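Local coordinates for reticulocyte binding protein (Streptococcus agalactiae COH1, PDB 3FAW) that probably hydrolyses alpha-1,6 branch linkages of pullulan and related alpha-glucans as a secreted, cell-wall-anchored streptococcal pullulanase, at residues E123-L128 with D403-Y408; Y129-N134 with N180-W185; E147-S152 with V184-L189; A155-M160 with E206-K211; M433-L438 with A464-L469. All blocks are in the same frame, centred on the assembly; numbering follows the deposited sequence.

Contact 1 (E123-L128 with D403-Y408); sequences EFKDQL and DIEPNY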
# COMPACT_ATOMS: atom_id res chain seq x y z
N GLU A 123 6.23 -15.74 22.16
CA GLU A 123 6.03 -14.96 23.39
C GLU A 123 7.20 -15.12 24.37
O GLU A 123 7.63 -14.15 25.00
CB GLU A 123 4.73 -15.37 24.12
CG GLU A 123 3.44 -15.06 23.36
CD GLU A 123 2.94 -16.23 22.51
OE1 GLU A 123 3.76 -17.10 22.14
OE2 GLU A 123 1.73 -16.26 22.22
N PHE A 124 7.69 -16.35 24.50
CA PHE A 124 8.84 -16.66 25.35
C PHE A 124 10.14 -16.11 24.74
O PHE A 124 11.01 -15.64 25.48
CB PHE A 124 8.94 -18.17 25.57
CG PHE A 124 9.98 -18.59 26.60
CD1 PHE A 124 10.01 -18.00 27.86
CD2 PHE A 124 10.90 -19.59 26.31
CE1 PHE A 124 10.96 -18.39 28.81
CE2 PHE A 124 11.85 -19.98 27.25
CZ PHE A 124 11.88 -19.38 28.50
N LYS A 125 10.26 -16.16 23.41
CA LYS A 125 11.40 -15.55 22.71
C LYS A 125 11.45 -14.04 22.94
O LYS A 125 12.53 -13.47 23.09
CB LYS A 125 11.35 -15.86 21.20
CG LYS A 125 11.70 -17.29 20.84
CD LYS A 125 11.90 -17.47 19.34
CE LYS A 125 12.43 -18.87 19.03
NZ LYS A 125 12.54 -19.17 17.58
N ASP A 126 10.28 -13.38 22.96
CA ASP A 126 10.20 -11.96 23.31
C ASP A 126 10.59 -11.73 24.77
O ASP A 126 11.32 -10.79 25.09
CB ASP A 126 8.79 -11.40 23.09
CG ASP A 126 8.47 -11.15 21.63
OD1 ASP A 126 9.38 -11.17 20.77
OD2 ASP A 126 7.27 -10.92 21.33
N GLN A 127 10.10 -12.59 25.67
CA GLN A 127 10.44 -12.49 27.09
C GLN A 127 11.96 -12.52 27.28
O GLN A 127 12.51 -11.73 28.05
CB GLN A 127 9.78 -13.60 27.91
CG GLN A 127 10.06 -13.52 29.43
CD GLN A 127 9.30 -14.56 30.25
OE1 GLN A 127 8.19 -14.96 29.91
NE2 GLN A 127 9.90 -14.99 31.36
N LEU A 128 12.63 -13.43 26.57
CA LEU A 128 14.08 -13.63 26.72
C LEU A 128 14.93 -12.68 25.89
O LEU A 128 15.97 -12.21 26.36
CB LEU A 128 14.47 -15.06 26.36
CG LEU A 128 13.89 -16.22 27.17
CD1 LEU A 128 14.51 -17.53 26.70
CD2 LEU A 128 14.11 -16.03 28.67
N ASP A 403 15.24 -17.69 7.47
CA ASP A 403 16.66 -18.05 7.57
C ASP A 403 17.35 -17.38 8.76
O ASP A 403 18.28 -17.94 9.32
CB ASP A 403 17.42 -17.67 6.30
CG ASP A 403 17.13 -18.60 5.13
OD1 ASP A 403 16.58 -19.70 5.34
OD2 ASP A 403 17.49 -18.23 3.99
N ILE A 404 16.91 -16.17 9.12
CA ILE A 404 17.58 -15.39 10.16
C ILE A 404 17.30 -15.98 11.53
O ILE A 404 18.22 -16.23 12.31
CB ILE A 404 17.15 -13.91 10.14
CG1 ILE A 404 17.46 -13.28 8.78
CG2 ILE A 404 17.83 -13.14 11.26
CD1 ILE A 404 16.97 -11.85 8.62
N GLU A 405 16.02 -16.17 11.82
CA GLU A 405 15.57 -16.77 13.08
C GLU A 405 14.32 -17.58 12.78
O GLU A 405 13.29 -17.01 12.40
CB GLU A 405 15.27 -15.68 14.11
CG GLU A 405 14.69 -16.17 15.45
CD GLU A 405 15.63 -17.09 16.23
OE1 GLU A 405 16.86 -16.99 16.07
OE2 GLU A 405 15.13 -17.90 17.02
N PRO A 406 14.39 -18.91 12.94
CA PRO A 406 13.23 -19.73 12.61
C PRO A 406 12.14 -19.62 13.68
O PRO A 406 12.42 -19.30 14.83
CB PRO A 406 13.80 -21.15 12.55
CG PRO A 406 14.96 -21.12 13.46
CD PRO A 406 15.52 -19.73 13.42
N ASN A 407 10.90 -19.89 13.27
CA ASN A 407 9.77 -19.92 14.19
C ASN A 407 9.69 -18.64 15.04
O ASN A 407 9.70 -18.70 16.26
CB ASN A 407 9.86 -21.14 15.11
CG ASN A 407 10.23 -22.41 14.37
OD1 ASN A 407 9.42 -22.98 13.64
ND2 ASN A 407 11.46 -22.86 14.56
N TYR A 408 9.62 -17.48 14.38
CA TYR A 408 9.43 -16.23 15.12
C TYR A 408 8.81 -15.08 14.31
O TYR A 408 7.75 -14.56 14.68
CB TYR A 408 10.74 -15.73 15.75
CG TYR A 408 10.50 -14.40 16.44
CD1 TYR A 408 10.01 -14.36 17.74
CD2 TYR A 408 10.67 -13.20 15.75
CE1 TYR A 408 9.74 -13.16 18.35
CE2 TYR A 408 10.40 -12.00 16.35
CZ TYR A 408 9.93 -11.98 17.66
OH TYR A 408 9.66 -10.78 18.27

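Contact 2 (Y129-N134 with N180-W185); sequences YAYSGN and NNKGVW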
# COMPACT_ATOMS: atom_id res chain seq x y z
N TYR A 129 14.49 -12.40 24.66
CA TYR A 129 15.37 -11.77 23.66
C TYR A 129 14.89 -10.44 23.08
O TYR A 129 15.65 -9.81 22.34
CB TYR A 129 15.63 -12.75 22.51
CG TYR A 129 15.97 -14.15 22.97
CD1 TYR A 129 17.02 -14.38 23.84
CD2 TYR A 129 15.24 -15.24 22.52
CE1 TYR A 129 17.34 -15.66 24.27
CE2 TYR A 129 15.55 -16.53 22.93
CZ TYR A 129 16.60 -16.73 23.81
OH TYR A 129 16.91 -18.00 24.23
N ALA A 130 13.67 -10.00 23.40
CA ALA A 130 13.17 -8.72 22.90
C ALA A 130 14.22 -7.63 23.16
O ALA A 130 14.69 -7.48 24.28
CB ALA A 130 11.84 -8.36 23.54
N TYR A 131 14.58 -6.91 22.11
CA TYR A 131 15.71 -5.98 22.14
C TYR A 131 15.24 -4.60 21.70
O TYR A 131 14.46 -4.49 20.76
CB TYR A 131 16.81 -6.49 21.22
CG TYR A 131 18.10 -5.69 21.23
CD1 TYR A 131 18.89 -5.62 22.37
CD2 TYR A 131 18.55 -5.05 20.08
CE1 TYR A 131 20.08 -4.90 22.38
CE2 TYR A 131 19.74 -4.33 20.07
CZ TYR A 131 20.50 -4.26 21.22
OH TYR A 131 21.67 -3.54 21.21
N SER A 132 15.72 -3.56 22.38
CA SER A 132 15.35 -2.18 22.08
C SER A 132 16.51 -1.32 21.56
O SER A 132 16.32 -0.14 21.26
CB SER A 132 14.75 -1.53 23.33
OG SER A 132 13.61 -2.23 23.78
N GLY A 133 17.70 -1.90 21.42
CA GLY A 133 18.88 -1.15 20.97
C GLY A 133 18.94 -1.00 19.45
O GLY A 133 18.04 -1.42 18.74
N ASN A 134 20.03 -0.40 18.97
CA ASN A 134 20.20 -0.17 17.54
C ASN A 134 20.43 -1.47 16.77
O ASN A 134 21.16 -2.35 17.23
CB ASN A 134 21.36 0.80 17.28
CG ASN A 134 21.43 1.26 15.83
OD1 ASN A 134 22.47 1.12 15.18
ND2 ASN A 134 20.33 1.80 15.32
N ASN A 180 25.30 -11.00 22.51
CA ASN A 180 25.01 -10.50 23.86
C ASN A 180 23.83 -11.27 24.49
O ASN A 180 23.32 -12.22 23.90
CB ASN A 180 24.76 -8.99 23.85
CG ASN A 180 23.44 -8.59 23.20
OD1 ASN A 180 22.64 -9.45 22.80
ND2 ASN A 180 23.21 -7.29 23.08
N ASN A 181 23.41 -10.85 25.68
CA ASN A 181 22.39 -11.58 26.45
C ASN A 181 20.99 -11.58 25.81
O ASN A 181 20.19 -12.47 26.10
CB ASN A 181 22.30 -11.03 27.88
CG ASN A 181 21.56 -11.97 28.83
OD1 ASN A 181 20.55 -11.60 29.44
ND2 ASN A 181 22.05 -13.20 28.94
N LYS A 182 20.71 -10.60 24.95
CA LYS A 182 19.42 -10.52 24.26
C LYS A 182 19.45 -11.16 22.87
O LYS A 182 18.52 -10.97 22.07
CB LYS A 182 18.97 -9.05 24.14
CG LYS A 182 18.81 -8.33 25.47
CD LYS A 182 17.60 -8.82 26.25
CE LYS A 182 17.61 -8.30 27.68
NZ LYS A 182 18.73 -8.89 28.48
N GLY A 183 20.50 -11.93 22.58
CA GLY A 183 20.65 -12.61 21.29
C GLY A 183 21.03 -11.70 20.13
O GLY A 183 20.74 -12.02 18.97
N VAL A 184 21.69 -10.58 20.43
CA VAL A 184 22.11 -9.61 19.41
C VAL A 184 23.59 -9.78 19.09
O VAL A 184 24.45 -9.56 19.94
CB VAL A 184 21.84 -8.15 19.86
CG1 VAL A 184 22.33 -7.17 18.80
CG2 VAL A 184 20.36 -7.94 20.14
N TRP A 185 23.88 -10.18 17.86
CA TRP A 185 25.25 -10.40 17.40
C TRP A 185 25.86 -9.08 16.93
O TRP A 185 25.24 -8.35 16.17
CB TRP A 185 25.28 -11.42 16.28
CG TRP A 185 24.80 -12.76 16.72
CD1 TRP A 185 23.50 -13.17 16.82
CD2 TRP A 185 25.61 -13.85 17.16
NE1 TRP A 185 23.46 -14.47 17.28
CE2 TRP A 185 24.74 -14.91 17.49
CE3 TRP A 185 26.99 -14.05 17.29
CZ2 TRP A 185 25.20 -16.14 17.95
CZ3 TRP A 185 27.45 -15.27 17.75
CH2 TRP A 185 26.55 -16.30 18.07

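Contact 3 (E147-S152 with V184-L189); sequences EASLWS and VWQTIL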
# COMPACT_ATOMS: atom_id res chain seq x y z
N GLU A 147 29.94 -0.00 12.88
CA GLU A 147 29.32 -0.72 14.01
C GLU A 147 28.09 -1.49 13.53
O GLU A 147 27.12 -0.88 13.09
CB GLU A 147 28.89 0.25 15.11
CG GLU A 147 30.02 1.05 15.74
CD GLU A 147 29.53 2.04 16.80
OE1 GLU A 147 28.33 2.01 17.14
OE2 GLU A 147 30.36 2.84 17.28
N ALA A 148 28.14 -2.81 13.62
CA ALA A 148 27.10 -3.68 13.08
C ALA A 148 26.38 -4.47 14.18
O ALA A 148 26.99 -4.88 15.16
CB ALA A 148 27.70 -4.64 12.06
N SER A 149 25.08 -4.68 13.99
CA SER A 149 24.25 -5.44 14.92
C SER A 149 23.20 -6.25 14.16
O SER A 149 22.56 -5.73 13.25
CB SER A 149 23.54 -4.50 15.90
OG SER A 149 24.41 -4.12 16.96
N LEU A 150 23.06 -7.52 14.54
CA LEU A 150 22.05 -8.43 13.96
C LEU A 150 21.39 -9.25 15.07
O LEU A 150 22.08 -9.91 15.85
CB LEU A 150 22.69 -9.38 12.95
CG LEU A 150 21.72 -10.35 12.25
CD1 LEU A 150 20.92 -9.63 11.17
CD2 LEU A 150 22.45 -11.56 11.68
N TRP A 151 20.06 -9.21 15.13
CA TRP A 151 19.30 -9.98 16.13
C TRP A 151 19.05 -11.40 15.62
O TRP A 151 18.48 -11.59 14.55
CB TRP A 151 17.97 -9.28 16.44
CG TRP A 151 17.14 -9.94 17.50
CD1 TRP A 151 17.24 -9.75 18.85
CD2 TRP A 151 16.08 -10.87 17.29
NE1 TRP A 151 16.31 -10.53 19.50
CE2 TRP A 151 15.58 -11.22 18.57
CE3 TRP A 151 15.50 -11.45 16.16
CZ2 TRP A 151 14.53 -12.13 18.74
CZ3 TRP A 151 14.46 -12.35 16.33
CH2 TRP A 151 13.98 -12.68 17.61
N SER A 152 19.50 -12.40 16.38
CA SER A 152 19.35 -13.81 15.98
C SER A 152 19.66 -14.76 17.16
O SER A 152 20.71 -15.39 17.20
CB SER A 152 20.26 -14.13 14.79
OG SER A 152 20.02 -15.44 14.29
N VAL A 184 21.69 -10.58 20.43
CA VAL A 184 22.11 -9.61 19.41
C VAL A 184 23.59 -9.78 19.09
O VAL A 184 24.45 -9.56 19.94
CB VAL A 184 21.84 -8.15 19.86
CG1 VAL A 184 22.33 -7.17 18.80
CG2 VAL A 184 20.36 -7.94 20.14
N TRP A 185 23.88 -10.18 17.86
CA TRP A 185 25.25 -10.40 17.40
C TRP A 185 25.86 -9.08 16.93
O TRP A 185 25.24 -8.35 16.17
CB TRP A 185 25.28 -11.42 16.28
CG TRP A 185 24.80 -12.76 16.72
CD1 TRP A 185 23.50 -13.17 16.82
CD2 TRP A 185 25.61 -13.85 17.16
NE1 TRP A 185 23.46 -14.47 17.28
CE2 TRP A 185 24.74 -14.91 17.49
CE3 TRP A 185 26.99 -14.05 17.29
CZ2 TRP A 185 25.20 -16.14 17.95
CZ3 TRP A 185 27.45 -15.27 17.75
CH2 TRP A 185 26.55 -16.30 18.07
N GLN A 186 27.08 -8.79 17.40
CA GLN A 186 27.70 -7.49 17.16
C GLN A 186 29.19 -7.57 16.81
O GLN A 186 29.90 -8.49 17.24
CB GLN A 186 27.54 -6.60 18.39
CG GLN A 186 26.10 -6.43 18.85
CD GLN A 186 25.98 -5.52 20.05
OE1 GLN A 186 26.54 -5.80 21.10
NE2 GLN A 186 25.24 -4.44 19.89
N THR A 187 29.65 -6.60 16.02
CA THR A 187 31.08 -6.38 15.81
C THR A 187 31.35 -4.93 15.39
O THR A 187 30.43 -4.15 15.16
CB THR A 187 31.67 -7.33 14.74
OG1 THR A 187 33.10 -7.23 14.75
CG2 THR A 187 31.14 -7.00 13.34
N ILE A 188 32.64 -4.59 15.33
CA ILE A 188 33.09 -3.31 14.79
C ILE A 188 34.12 -3.57 13.69
O ILE A 188 35.18 -4.14 13.95
CB ILE A 188 33.72 -2.43 15.88
CG1 ILE A 188 32.68 -2.04 16.93
CG2 ILE A 188 34.32 -1.16 15.25
CD1 ILE A 188 33.24 -1.22 18.07
N LEU A 189 33.80 -3.14 12.47
CA LEU A 189 34.73 -3.26 11.35
C LEU A 189 35.72 -2.10 11.40
O LEU A 189 35.35 -0.98 11.72
CB LEU A 189 33.97 -3.27 10.01
CG LEU A 189 32.77 -4.23 9.91
CD1 LEU A 189 32.16 -4.20 8.51
CD2 LEU A 189 33.16 -5.65 10.29

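Contact 4 (A155-M160 with E206-K211); sequences ADSVTM and EIKRGK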
# COMPACT_ATOMS: atom_id res chain seq x y z
N ALA A 155 21.06 -18.62 16.98
CA ALA A 155 22.29 -18.91 16.20
C ALA A 155 23.44 -19.44 17.06
O ALA A 155 23.66 -18.96 18.17
CB ALA A 155 22.74 -17.65 15.46
N ASP A 156 24.17 -20.43 16.54
CA ASP A 156 25.42 -20.89 17.15
C ASP A 156 26.56 -19.91 16.85
O ASP A 156 27.42 -19.67 17.70
CB ASP A 156 25.83 -22.27 16.60
CG ASP A 156 24.88 -23.37 17.00
OD1 ASP A 156 24.13 -23.20 17.99
OD2 ASP A 156 24.89 -24.43 16.33
N SER A 157 26.56 -19.37 15.64
CA SER A 157 27.56 -18.40 15.22
C SER A 157 27.03 -17.54 14.08
O SER A 157 26.18 -17.98 13.30
CB SER A 157 28.84 -19.11 14.78
OG SER A 157 28.60 -19.89 13.62
N VAL A 158 27.52 -16.31 14.00
CA VAL A 158 27.17 -15.39 12.92
C VAL A 158 28.47 -14.78 12.39
O VAL A 158 29.30 -14.29 13.16
CB VAL A 158 26.19 -14.30 13.40
CG1 VAL A 158 25.91 -13.30 12.28
CG2 VAL A 158 24.88 -14.92 13.88
N THR A 159 28.63 -14.85 11.07
CA THR A 159 29.82 -14.32 10.39
C THR A 159 29.39 -13.36 9.29
O THR A 159 28.49 -13.66 8.52
CB THR A 159 30.63 -15.47 9.76
OG1 THR A 159 30.99 -16.42 10.77
CG2 THR A 159 31.88 -14.94 9.07
N MET A 160 30.05 -12.20 9.23
CA MET A 160 29.82 -11.25 8.14
C MET A 160 30.77 -11.55 6.98
O MET A 160 31.97 -11.75 7.19
CB MET A 160 30.02 -9.81 8.61
CG MET A 160 29.57 -8.76 7.59
SD MET A 160 30.11 -7.08 7.97
CE MET A 160 28.93 -6.59 9.23
N GLU A 206 26.40 -14.93 7.41
CA GLU A 206 26.28 -16.39 7.41
C GLU A 206 25.97 -16.89 8.81
O GLU A 206 26.78 -16.74 9.73
CB GLU A 206 27.55 -17.06 6.88
CG GLU A 206 27.37 -18.55 6.60
CD GLU A 206 28.59 -19.18 5.95
OE1 GLU A 206 29.68 -19.12 6.55
OE2 GLU A 206 28.45 -19.73 4.84
N ILE A 207 24.79 -17.47 8.97
CA ILE A 207 24.31 -17.95 10.27
C ILE A 207 24.43 -19.46 10.33
O ILE A 207 24.01 -20.15 9.41
CB ILE A 207 22.84 -17.53 10.51
CG1 ILE A 207 22.70 -16.01 10.45
CG2 ILE A 207 22.35 -18.04 11.87
CD1 ILE A 207 21.30 -15.50 10.74
N LYS A 208 25.01 -19.96 11.42
CA LYS A 208 25.12 -21.39 11.65
C LYS A 208 24.23 -21.81 12.81
O LYS A 208 24.30 -21.23 13.89
CB LYS A 208 26.57 -21.77 11.94
CG LYS A 208 26.86 -23.26 11.92
CD LYS A 208 28.34 -23.54 12.11
CE LYS A 208 28.63 -25.03 12.18
NZ LYS A 208 30.09 -25.32 12.24
N ARG A 209 23.38 -22.81 12.56
CA ARG A 209 22.59 -23.47 13.60
C ARG A 209 22.77 -24.97 13.45
O ARG A 209 22.11 -25.60 12.62
CB ARG A 209 21.11 -23.10 13.49
CG ARG A 209 20.78 -21.69 13.92
CD ARG A 209 19.28 -21.41 13.78
NE ARG A 209 18.86 -21.47 12.39
CZ ARG A 209 18.82 -20.44 11.55
NH1 ARG A 209 19.17 -19.22 11.93
NH2 ARG A 209 18.42 -20.64 10.30
N GLY A 210 23.68 -25.54 14.23
CA GLY A 210 24.04 -26.95 14.09
C GLY A 210 24.82 -27.19 12.81
O GLY A 210 25.80 -26.51 12.53
N LYS A 211 24.36 -28.16 12.02
CA LYS A 211 25.03 -28.54 10.77
C LYS A 211 24.79 -27.54 9.63
O LYS A 211 25.62 -27.42 8.72
CB LYS A 211 24.57 -29.95 10.34
CG LYS A 211 25.35 -30.54 9.17
CD LYS A 211 24.92 -31.97 8.88
CE LYS A 211 25.62 -32.52 7.65
NZ LYS A 211 25.23 -33.94 7.38
O HOH W 1 28.46 -18.63 11.09

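Contact 5 (M433-L438 with A464-L469); sequences MSRRVL and AAAIEL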
# COMPACT_ATOMS: atom_id res chain seq x y z
N MET A 433 9.92 -8.11 17.66
CA MET A 433 10.97 -7.70 16.72
C MET A 433 10.42 -7.55 15.30
O MET A 433 10.98 -6.82 14.48
CB MET A 433 12.15 -8.67 16.76
CG MET A 433 12.76 -8.88 18.14
SD MET A 433 13.30 -7.37 18.96
CE MET A 433 11.83 -6.92 19.88
N SER A 434 9.31 -8.24 15.01
CA SER A 434 8.59 -8.05 13.75
C SER A 434 7.85 -6.71 13.77
O SER A 434 7.81 -6.00 12.76
CB SER A 434 7.58 -9.18 13.53
OG SER A 434 8.23 -10.43 13.37
N ARG A 435 7.26 -6.37 14.91
CA ARG A 435 6.66 -5.06 15.10
C ARG A 435 7.72 -3.96 14.98
O ARG A 435 7.47 -2.92 14.38
CB ARG A 435 5.95 -4.96 16.45
CG ARG A 435 5.16 -3.66 16.63
CD ARG A 435 4.36 -3.69 17.91
NE ARG A 435 3.19 -4.57 17.81
CZ ARG A 435 2.32 -4.77 18.80
NH1 ARG A 435 2.48 -4.18 19.98
NH2 ARG A 435 1.30 -5.59 18.61
N ARG A 436 8.91 -4.20 15.53
CA ARG A 436 10.03 -3.25 15.39
C ARG A 436 10.39 -2.97 13.93
O ARG A 436 10.63 -1.82 13.56
CB ARG A 436 11.28 -3.76 16.12
CG ARG A 436 11.34 -3.40 17.60
CD ARG A 436 12.78 -3.43 18.11
NE ARG A 436 13.60 -2.39 17.47
CZ ARG A 436 14.92 -2.26 17.63
NH1 ARG A 436 15.60 -3.10 18.40
NH2 ARG A 436 15.56 -1.28 17.01
N VAL A 437 10.42 -4.02 13.10
CA VAL A 437 10.75 -3.86 11.68
C VAL A 437 9.79 -2.88 10.99
O VAL A 437 10.23 -1.99 10.27
CB VAL A 437 10.72 -5.21 10.93
CG1 VAL A 437 10.78 -4.99 9.42
CG2 VAL A 437 11.85 -6.12 11.40
N LEU A 438 8.50 -3.06 11.24
CA LEU A 438 7.47 -2.18 10.68
C LEU A 438 7.60 -0.75 11.21
O LEU A 438 7.69 0.20 10.43
CB LEU A 438 6.07 -2.73 11.00
CG LEU A 438 4.85 -1.98 10.44
CD1 LEU A 438 3.65 -2.92 10.31
CD2 LEU A 438 4.49 -0.77 11.30
N ALA A 464 -4.22 -4.12 14.76
CA ALA A 464 -4.44 -2.69 14.92
C ALA A 464 -3.37 -2.03 15.80
O ALA A 464 -3.01 -0.87 15.57
CB ALA A 464 -5.83 -2.43 15.49
N ALA A 465 -2.88 -2.76 16.80
CA ALA A 465 -1.87 -2.25 17.73
C ALA A 465 -0.56 -1.81 17.06
O ALA A 465 0.01 -0.78 17.41
CB ALA A 465 -1.58 -3.28 18.82
N ALA A 466 -0.09 -2.60 16.09
CA ALA A 466 1.15 -2.28 15.36
C ALA A 466 0.99 -1.03 14.49
O ALA A 466 1.89 -0.19 14.42
CB ALA A 466 1.59 -3.48 14.51
N ILE A 467 -0.16 -0.90 13.83
CA ILE A 467 -0.42 0.24 12.96
C ILE A 467 -0.68 1.50 13.79
O ILE A 467 -0.26 2.60 13.40
CB ILE A 467 -1.60 -0.02 11.98
CG1 ILE A 467 -1.39 -1.33 11.21
CG2 ILE A 467 -1.74 1.13 11.00
CD1 ILE A 467 -0.09 -1.40 10.41
N GLU A 468 -1.38 1.34 14.91
CA GLU A 468 -1.55 2.42 15.89
C GLU A 468 -0.19 2.98 16.32
O GLU A 468 0.02 4.19 16.31
CB GLU A 468 -2.28 1.93 17.15
CG GLU A 468 -3.80 2.12 17.13
CD GLU A 468 -4.24 3.56 17.36
OE1 GLU A 468 -3.37 4.46 17.42
OE2 GLU A 468 -5.46 3.80 17.47
N LEU A 469 0.71 2.08 16.70
CA LEU A 469 2.04 2.47 17.16
C LEU A 469 2.83 3.15 16.05
O LEU A 469 3.49 4.16 16.28
CB LEU A 469 2.81 1.25 17.68
CG LEU A 469 4.18 1.49 18.33
CD1 LEU A 469 4.03 2.38 19.56
CD2 LEU A 469 4.84 0.17 18.69

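Contact 1 (E123-L128 with D403-Y408)
K125 reaches out from helix 123-128 and brings its ammonium to loop 403-408, where E405 comes from the opposite direction. NZ forms a salt bridge with E405 OE2 at 2.9 Å, taken on the anti lone pair of that oxygen, while the other carboxylate oxygen, OE1, is held by S154 OG. A second bond runs from K125 NZ to N407 O at 3.2 Å, from well above the carbonyl plane, so the cation is tied to both a side chain and the backbone. The lysine stays extended beyond CG (chi2 -169°), and its CD slides past Y408 at 4.0 Å from CD1. Next to it, Y408 OH donates a short bond of 2.5 Å to the syn lone pair of D126 OD1, with carboxylate and ring planes 76° apart. K125, E405 and Y408 are buried and, with the D126–Y408 bond, make the tight part; P406 and N407 lie at the looser, partly exposed side. D126 OD2 accepts from A432 N and Y408 OH also meets M433 N, which fastens the pair to the start of helix 432-449. Strand 114-120 flanks the lysine through Q120, and W151 of strand 146-151 packs against the Y408 ring.

Contact 2 (Y129-N134 with N180-W185)
Y131 lays one ring face over the V184 side chain, whose CG2 sits 3.3 Å from the ring centroid and only 11° off the normal, a CH-pi contact. With V184 CG1 anti to the backbone N (chi1 178°), CG2 is the branch turned into the ring. G133 N lies over the centre of the opposite face, so the phenol is sandwiched between the valine methyl and the backbone two residues on. K182 CB approaches Y131 CD1 obliquely at 3.9 Å, and its chain then bends away, CD passing 3.8 Å from A130 O. Y129 contributes differently: its CB rests 3.4 Å from K182 O, while its hydroxyl is bound by Q120. No hydrogen bond joins the two segments, and two carbonyl oxygens, Y129 O and K182 O, come to 3.1 Å; W151 NE1 donates to the former. The partner segment is braced from within. N180 OD1 accepts V184 N at 2.8 Å and, more weakly, K182 N, while G183 N bonds back to N180 O. This is a type I beta turn from N180 to G183, whose last residue has positive phi, tightly connecting a beta hairpin of strands 170-179 and 184-189 in the carbohydrate-binding module 48 region.

Contact 3 (E147-S152 with V184-L189)
L150 and W185 form the shortest backbone link between these antiparallel strands: L150 N donates to W185 O at 2.8 Å in the carbonyl plane, and W185 N returns to L150 O at 2.7 Å. A148 and T187 make the other hydrogen-bonded pair, with A148 N to T187 O at 3.1 Å and almost straight (175°). Between and beyond these lie the non-hydrogen-bonded pairs E147 with I188, S149 with Q186 and W151 with V184.

On the face carrying S149 and Q186, the glutamine amide donates NE2 to S149 OG at 3.1 Å, the hydroxyl lying close to the amide plane. The chain, extended beyond CG (chi2 -179°), carries the amide across to the S149 hydroxyl. V184 CG2 also meets the W151 indole at the ring edge, 3.8 Å from CD1.

On the other face, W185 turns its indole N-H past the end of strand 147-151. NE1 reaches S152 O at 2.9 Å; the acceptor lies in the indole plane, whereas the donor stands above the plane of the carbonyl. S152 is placed in turn by I404, whose O meets its OG, and W151 by Y129 O, which accepts from NE1. Strand 136-139 pairs beyond strand 146-151 and strand 170-179 beyond 184-189, while V158 and L177 pack against the W185 side chain.

Contact 4 (A155-M160 with E206-K211)
A classic beta bulge opens this antiparallel pairing: D156 and S157 both face K208. D156 N donates to K208 O at 2.8 Å, nearly along the C=O axis, and S157 N shares that oxygen through a weak bond of 3.4 Å. K208 N answers with a nearly straight bond to S157 O at 3.0 Å. Past the bulge the ladder is regular, with V158 and I207 a non-hydrogen-bonded pair and T159 and E206 a hydrogen-bonded one, E206 N meeting T159 O at 2.7 Å.

The D156 carboxylate also holds the chain just after the C-terminal end of strand 206-209, beside the bulge. Its CG is anti to the carbonyl carbon (chi1 -66°), and OD2 takes G210 N at 2.7 Å from above the carboxylate plane, just where G210 leaves the strand at positive phi. On the side bearing S157, T159, E206 and K208, a water lies 2.8 Å from S157 OG and donates to E206 O; its link to T159 OG1 is weak. The extended K208 chain leads away from the strand pair. The reverse side is apolar: A155 CB meets I207 CG2 at 3.6 Å, and V158 packs beside I207 CG1, with W185 touching A155 and V158. R209 carries its guanidinium out to D403 O. A polar, partly exposed face and an apolar, buried one are consistent with a beta sandwich, the fold of carbohydrate-binding module 48 domains.

Contact 5 (M433-L438 with A464-L469)
R435 lies across the start of helix 464-469, one face of its guanidinium over the backbone there, with A466 N 3.9 Å above the plane and toward the rim. The chain leaves its own helix with CG anti to the backbone N (chi1 -173°) and bends at chi3 (-73°), which lays the flat end along the two alanines instead of pointing it straight at them. NH2 passes A465 CB at 3.7 Å and NE passes A466 CB at 3.8 Å. L469 crosses the arginine at about a right angle, its CD2 4.0 Å from R435 CD, touching the aliphatic part of the chain there.

The polar end is satisfied from outside the two segments: NH2 forms a salt bridge with D463 OD2 and NE donates to T429 O. Since D463 OD2 also accepts A466 N, the same carboxylate holds both the arginine and the first turn of the neighbouring helix.

One turn further along, L438 repeats the approach with a purely apolar tip. It meets I467 at about a right angle, CD1 to CD1 at 4.0 Å, while CD2 lies 4.1 Å from A466 O. I467 itself starts out away from helix 433-438, but its terminal methyl comes back toward it. No hydrogen bond spans the two segments, whose axes stand 10.1 Å apart and cross at -39°. Helices 432-449 and 464-477 are consecutive in the TIM barrel, joined through barrel strand 453-456, and pack side by side on its outer layer.

Contacts 3 and 4 belong to one antiparallel sheet in the carbohydrate-binding module 48 region and rest on backbone ladders; contact 3 is largely buried, whereas contact 4 runs out to an exposed end. Contact 2 shares strand 184-189 with contact 3 but works through ring and methyl packing. Contact 1, partly buried, is the charged join between helix 122-129 and a catalytic-domain loop, and that loop also receives S152 from contact 3 and R209 from contact 4. Contact 5, nearest the chain's centre, packs two barrel helices with apolar side chains and one arginine; its R436 binds carbonyl oxygens of Y131 and G133 in contact 2, and M433 N donates to Y408 OH of contact 1.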